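Local coordinates for protein adenylate kinase (Desulfovibrio gigas, PDB 2XB4) that probably catalyses the reversible transfer of the terminal phosphate of ATP to AMP, yielding two ADP, and carries a zinc-binding site in its LID domain, at residues F85-N88 against T89-Q93; F140-A143 against I144-N147. All coordinates share one frame; numbering follows the deposited sequence. Where two conformers were deposited one is given.

Overall arrangement
Contact 1 precedes contact 2 along the chain, and the two do not touch: their centres are about 35 Å apart, their nearest atoms about 21 Å, on opposite sides of the centre of the chain. Contact 1 belongs to the CORE domain, where the loop after strand 80-83 of the five-stranded parallel sheet turns into helix 89-101 and carries residues predicted to bind AMP. Contact 2 is a surface turn in the long loop between strands 128-129 and 158-159, the region that also supplies the zinc ligands and corresponds to the LID. One contact thus lies beside the probable AMP site, the other in the mobile flap over the ATP side.

Contact 1 of 2, residues F85-N88 against T89-Q93; sequences FPRN and TVQAQ
The amide of Gln91 comes obliquely against the phenyl ring of Phe85, one face of which carries CB of Pro86, 4.0 Å above the ring plane and displaced toward the rim. Here Phe85 CE2 lies 3.7 Å from Gln91 CD, with the ring and amide planes 35° apart. Pro86, which follows a cis peptide bond, also sets CB against Gln91 CB and its CG 3.9 Å from Ala92 CB. The side chain of Gln91 runs extended beyond CG (chi2 171°), back past the start of its own helix, to place OE1 2.7 Å from Arg87 N. That bond is nearly straight at both ends, with an angle of 167° at the hydrogen; Asn88 N adds a weak second bond to the same oxygen. Asn88 replies from the other direction: its OD1 accepts from Gln91 N at 2.9 Å, the N-H lying almost in line with the side-chain C=O. The side chains of Asn88 and Gln91 cross at about a right angle, and Asn88 ND2 is held by Arg55 O of a second subunit. Behind them Asn88 O receives Ala92 N at 2.9 Å, the first turn of the helix. Asn88 as N-cap and Gln91 three residues on thus form a capping box at the start of helix 89-101, where Phe85, Pro86 and Arg87 of the preceding loop and Gln91 of the helix are predicted to bind AMP.

Contact 2 of 2, residues F140-A143 against I144-N147; sequences FIDA and IKPN. Unlike the reference sequence in segment 140-143: Asp142 (reference Glu).
Ile144 meets Ile141 first, through both backbone and side chain. Its N donates to Ile141 O at 3.0 Å, a bond closing the turn with the donor well above the carbonyl plane, 45° out of it. CG1 of Ile144, set between its backbone N and carbonyl carbon (chi1 53°), comes 3.8 Å from CG2 of Ile141, and the two side chains lie alongside each other, pointing the same way; their CD1 ends are 4.1 Å apart. Arg122 of helix 116-124 packs on Ile141, while Asn138 and Arg152 touch Ile144. Next, Lys145 makes a weak backbone bond from its N to Asp142 O at 3.4 Å. Its side chain then doubles beside Asp142: CG packs 3.3 Å from the carbonyl oxygen Asp142 O, CD comes 3.3 Å from Asp142 OD1, and the bend at chi3 (-48°) turns CE and NZ back toward the carboxylate. Lys145 NZ lies 3.6 Å from Asp142 OD2, a long salt bridge whose attraction is probably modest on this exposed surface. Pro146 leads the chain out of the turn, its ring packing on Asn137 and Ile139. The two successive bonds, the second weak, from N to the carbonyl three residues back are those of a short 3-10 turn, here in the long loop between strands 128-129 and 158-159 that also holds the zinc site of three cysteines and one histidine, the region of the LID domain.

Contact 1 of 2, residues F85-N88 against T89-Q93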
ATOM      1  N   PHE A  85     -19.894  -4.125 -19.689  1.00 15.90           N
ATOM      2  CA  PHE A  85     -20.873  -3.256 -20.383  1.00 15.95           C
ATOM      3  C   PHE A  85     -21.924  -4.227 -20.919  1.00 13.68           C
ATOM      4  O   PHE A  85     -21.533  -5.239 -21.507  1.00 13.88           O
ATOM      5  CB  PHE A  85     -20.193  -2.481 -21.524  1.00 15.08           C
ATOM      6  CG  PHE A  85     -21.063  -1.544 -22.174  1.00 14.63           C
ATOM      7  CD1 PHE A  85     -21.929  -2.001 -23.122  1.00 12.32           C
ATOM      8  CD2 PHE A  85     -21.113  -0.206 -21.793  1.00 19.56           C
ATOM      9  CE1 PHE A  85     -22.790  -1.161 -23.738  1.00 14.91           C
ATOM     10  CE2 PHE A  85     -22.009   0.692 -22.403  1.00 18.82           C
ATOM     11  CZ  PHE A  85     -22.853   0.229 -23.393  1.00 18.26           C
ATOM     12  N   PRO A  86     -23.243  -3.935 -20.762  1.00 15.72           N
ATOM     13  CA  PRO A  86     -23.868  -2.706 -20.262  1.00 13.52           C
ATOM     14  C   PRO A  86     -23.953  -2.691 -18.735  1.00 13.54           C
ATOM     15  O   PRO A  86     -23.946  -3.758 -18.095  1.00 13.65           O
ATOM     16  CB  PRO A  86     -25.278  -2.752 -20.903  1.00 11.46           C
ATOM     17  CG  PRO A  86     -25.536  -4.261 -21.008  1.00 13.11           C
ATOM     18  CD  PRO A  86     -24.237  -4.915 -21.262  1.00 13.34           C
ATOM     19  N   ARG A  87     -24.131  -1.516 -18.170  1.00 11.35           N
ATOM     20  CA  ARG A  87     -24.302  -1.442 -16.710  1.00 11.36           C
ATOM     21  C   ARG A  87     -25.731  -1.089 -16.271  1.00 12.12           C
ATOM     22  O   ARG A  87     -26.084  -1.184 -15.063  1.00 12.89           O
ATOM     23  CB  ARG A  87     -23.368  -0.367 -16.129  1.00 12.28           C
ATOM     24  CG  ARG A  87     -21.852  -0.788 -16.186  1.00 17.01           C
ATOM     25  CD  ARG A  87     -21.112   0.378 -15.482  1.00 21.36           C
ATOM     26  NE  ARG A  87     -20.783   0.057 -14.073  1.00 27.12           N
ATOM     27  CZ  ARG A  87     -20.488   1.002 -13.143  1.00 30.88           C
ATOM     28  NH1 ARG A  87     -20.557   2.324 -13.501  1.00 23.18           N
ATOM     29  NH2 ARG A  87     -20.118   0.666 -11.883  1.00 19.91           N
ATOM     30  N   ASN A  88     -26.528  -0.603 -17.212  1.00 12.02           N
ATOM     31  CA  ASN A  88     -27.895  -0.217 -16.829  1.00 12.71           C
ATOM     32  C   ASN A  88     -28.841  -0.609 -17.982  1.00 14.63           C
ATOM     33  O   ASN A  88     -28.380  -1.047 -19.065  1.00 13.47           O
ATOM     34  CB  ASN A  88     -27.950   1.306 -16.451  1.00 12.59           C
ATOM     35  CG  ASN A  88     -27.537   2.261 -17.630  1.00 13.76           C
ATOM     36  OD1 ASN A  88     -27.889   2.048 -18.771  1.00 13.43           O
ATOM     37  ND2 ASN A  88     -26.790   3.335 -17.316  1.00 11.15           N
ATOM     38  N   THR A  89     -30.139  -0.417 -17.763  1.00 13.23           N
ATOM     39  CA  THR A  89     -31.150  -0.901 -18.718  1.00 15.61           C
ATOM     40  C   THR A  89     -31.190  -0.125 -20.024  1.00 15.57           C
ATOM     41  O   THR A  89     -31.426  -0.728 -21.115  1.00 16.80           O
ATOM     42  CB  THR A  89     -32.559  -0.992 -18.092  1.00 18.51           C
ATOM     43  OG1 THR A  89     -32.794   0.214 -17.361  1.00 17.81           O
ATOM     44  CG2 THR A  89     -32.599  -2.131 -17.088  1.00 17.54           C
ATOM     45  N   VAL A  90     -31.006   1.197 -19.937  1.00 16.08           N
ATOM     46  CA  VAL A  90     -30.985   2.041 -21.151  1.00 16.83           C
ATOM     47  C   VAL A  90     -29.824   1.595 -22.054  1.00 15.15           C
ATOM     48  O   VAL A  90     -30.012   1.376 -23.270  1.00 14.85           O
ATOM     49  CB  VAL A  90     -30.971   3.575 -20.832  1.00 19.38           C
ATOM     50  CG1 VAL A  90     -30.651   4.448 -22.089  1.00 17.92           C
ATOM     51  CG2 VAL A  90     -32.326   4.045 -20.136  1.00 22.16           C
ATOM     52  N   GLN A  91     -28.627   1.415 -21.484  1.00 12.41           N
ATOM     53  CA  GLN A  91     -27.524   0.872 -22.264  1.00 11.13           C
ATOM     54  C   GLN A  91     -27.839  -0.524 -22.769  1.00 13.01           C
ATOM     55  O   GLN A  91     -27.426  -0.871 -23.945  1.00 13.57           O
ATOM     56  CB  GLN A  91     -26.235   0.721 -21.440  1.00 11.29           C
ATOM     57  CG  GLN A  91     -25.662   2.080 -21.046  1.00 13.03           C
ATOM     58  CD  GLN A  91     -24.471   1.950 -20.010  1.00 20.05           C
ATOM     59  OE1 GLN A  91     -24.290   0.943 -19.350  1.00 21.62           O
ATOM     60  NE2 GLN A  91     -23.659   3.005 -19.917  1.00 19.12           N
ATOM     61  N   ALA A  92     -28.467  -1.376 -21.946  1.00 12.40           N
ATOM     62  CA  ALA A  92     -28.657  -2.758 -22.398  1.00 13.17           C
ATOM     63  C   ALA A  92     -29.564  -2.800 -23.630  1.00 13.27           C
ATOM     64  O   ALA A  92     -29.395  -3.683 -24.560  1.00 13.84           O
ATOM     65  CB  ALA A  92     -29.327  -3.614 -21.285  1.00 13.81           C
ATOM     66  N   GLN A  93     -30.649  -1.991 -23.590  1.00 12.43           N
ATOM     67  CA  GLN A  93     -31.606  -2.035 -24.708  1.00 16.09           C
ATOM     68  C   GLN A  93     -30.916  -1.359 -25.972  1.00 16.00           C
ATOM     69  O   GLN A  93     -31.050  -1.824 -27.108  1.00 16.71           O
ATOM     70  CB  GLN A  93     -32.891  -1.280 -24.358  1.00 16.96           C
ATOM     71  CG  GLN A  93     -33.779  -1.193 -25.570  1.00 22.92           C
ATOM     72  CD  GLN A  93     -35.117  -0.565 -25.230  1.00 33.78           C
ATOM     73  OE1 GLN A  93     -35.401  -0.275 -24.057  1.00 38.18           O
ATOM     74  NE2 GLN A  93     -35.940  -0.322 -26.252  1.00 37.24           N
TER

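Contact 2 of 2, residues F140-A143 against I144-N147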
ATOM      1  N   PHE A 140     -12.952 -14.930   4.664  1.00 19.10           N
ATOM      2  CA  PHE A 140     -14.386 -15.183   4.483  0.50 19.75           C
ATOM      3  C   PHE A 140     -14.678 -16.354   3.522  1.00 20.48           C
ATOM      4  O   PHE A 140     -15.857 -16.626   3.209  1.00 21.33           O
ATOM      5  CB  PHE A 140     -15.132 -13.887   4.034  0.50 18.12           C
ATOM      6  CG  PHE A 140     -16.660 -13.959   4.155  0.50 19.46           C
ATOM      7  CD1 PHE A 140     -17.321 -13.807   5.406  0.50 18.54           C
ATOM      8  CD2 PHE A 140     -17.468 -14.178   3.007  0.50 18.98           C
ATOM      9  CE1 PHE A 140     -18.729 -13.894   5.469  0.50 22.66           C
ATOM     10  CE2 PHE A 140     -18.888 -14.282   3.101  0.50 18.64           C
ATOM     11  CZ  PHE A 140     -19.510 -14.127   4.292  0.50 16.41           C
ATOM     12  N   ILE A 141     -13.634 -17.033   3.041  1.00 19.55           N
ATOM     13  CA  ILE A 141     -13.817 -18.156   2.078  1.00 19.00           C
ATOM     14  C   ILE A 141     -13.107 -19.374   2.739  1.00 19.14           C
ATOM     15  O   ILE A 141     -11.831 -19.417   2.826  1.00 16.82           O
ATOM     16  CB  ILE A 141     -13.206 -17.854   0.692  1.00 17.95           C
ATOM     17  CG1 ILE A 141     -13.833 -16.604   0.001  1.00 18.83           C
ATOM     18  CG2 ILE A 141     -13.422 -19.012  -0.205  1.00 20.09           C
ATOM     19  CD1 ILE A 141     -13.230 -16.327  -1.393  1.00 15.50           C
ATOM     20  N   ASP A 142     -13.914 -20.304   3.240  1.00 21.56           N
ATOM     21  CA  ASP A 142     -13.397 -21.393   4.137  1.00 23.94           C
ATOM     22  C   ASP A 142     -12.280 -22.140   3.434  1.00 23.58           C
ATOM     23  O   ASP A 142     -11.316 -22.471   4.091  1.00 23.44           O
ATOM     24  CB  ASP A 142     -14.413 -22.438   4.660  1.00 25.23           C
ATOM     25  CG  ASP A 142     -14.046 -22.968   6.176  1.00 32.42           C
ATOM     26  OD1 ASP A 142     -14.107 -22.194   7.141  1.00 40.56           O
ATOM     27  OD2 ASP A 142     -13.744 -24.137   6.505  1.00 42.40           O
ATOM     28  N   ALA A 143     -12.410 -22.441   2.124  1.00 23.72           N
ATOM     29  CA  ALA A 143     -11.376 -23.299   1.455  1.00 25.35           C
ATOM     30  C   ALA A 143      -9.981 -22.663   1.384  1.00 22.91           C
ATOM     31  O   ALA A 143      -8.946 -23.377   1.222  1.00 22.60           O
ATOM     32  CB  ALA A 143     -11.810 -23.723   0.071  1.00 25.74           C
ATOM     33  N   ILE A 144      -9.923 -21.333   1.502  1.00 21.56           N
ATOM     34  CA  ILE A 144      -8.626 -20.637   1.488  1.00 18.34           C
ATOM     35  C   ILE A 144      -8.421 -19.687   2.689  1.00 18.89           C
ATOM     36  O   ILE A 144      -7.719 -18.690   2.562  1.00 16.34           O
ATOM     37  CB  ILE A 144      -8.420 -19.834   0.167  1.00 18.07           C
ATOM     38  CG1 ILE A 144      -9.612 -18.898  -0.077  1.00 14.15           C
ATOM     39  CG2 ILE A 144      -8.294 -20.783  -1.001  1.00 17.43           C
ATOM     40  CD1 ILE A 144      -9.354 -17.739  -1.088  1.00 14.64           C
ATOM     41  N   LYS A 145      -8.996 -20.004   3.864  1.00 17.88           N
ATOM     42  CA  LYS A 145      -8.775 -19.306   5.122  1.00 20.07           C
ATOM     43  C   LYS A 145      -7.324 -19.322   5.432  1.00 19.75           C
ATOM     44  O   LYS A 145      -6.659 -20.339   5.131  1.00 20.66           O
ATOM     45  CB  LYS A 145      -9.339 -20.132   6.315  1.00 23.33           C
ATOM     46  CG  LYS A 145     -10.747 -20.192   6.478  1.00 32.34           C
ATOM     47  CD  LYS A 145     -11.032 -21.108   7.764  1.00 37.46           C
ATOM     48  CE  LYS A 145     -10.259 -22.516   7.871  1.00 38.80           C
ATOM     49  NZ  LYS A 145     -11.021 -23.464   8.826  1.00 41.78           N
ATOM     50  N   PRO A 146      -6.815 -18.262   6.100  1.00 18.89           N
ATOM     51  CA  PRO A 146      -5.398 -18.258   6.468  1.00 18.89           C
ATOM     52  C   PRO A 146      -5.115 -19.258   7.524  1.00 21.54           C
ATOM     53  O   PRO A 146      -6.073 -19.783   8.135  1.00 21.44           O
ATOM     54  CB  PRO A 146      -5.183 -16.883   7.055  1.00 17.95           C
ATOM     55  CG  PRO A 146      -6.287 -16.034   6.487  1.00 21.34           C
ATOM     56  CD  PRO A 146      -7.451 -16.923   6.315  1.00 20.51           C
ATOM     57  N   ASN A 147      -3.823 -19.523   7.747  1.00 22.91           N
ATOM     58  CA  ASN A 147      -3.385 -20.384   8.833  1.00 26.07           C
ATOM     59  C   ASN A 147      -3.101 -19.477  10.026  1.00 27.11           C
ATOM     60  O   ASN A 147      -1.970 -18.993  10.191  1.00 26.98           O
ATOM     61  CB  ASN A 147      -2.121 -21.146   8.377  1.00 26.05           C
ATOM     62  CG  ASN A 147      -1.461 -21.940   9.490  1.00 31.73           C
ATOM     63  OD1 ASN A 147      -0.247 -22.139   9.480  1.00 38.91           O
ATOM     64  ND2 ASN A 147      -2.232 -22.400  10.422  1.00 33.38           N
TER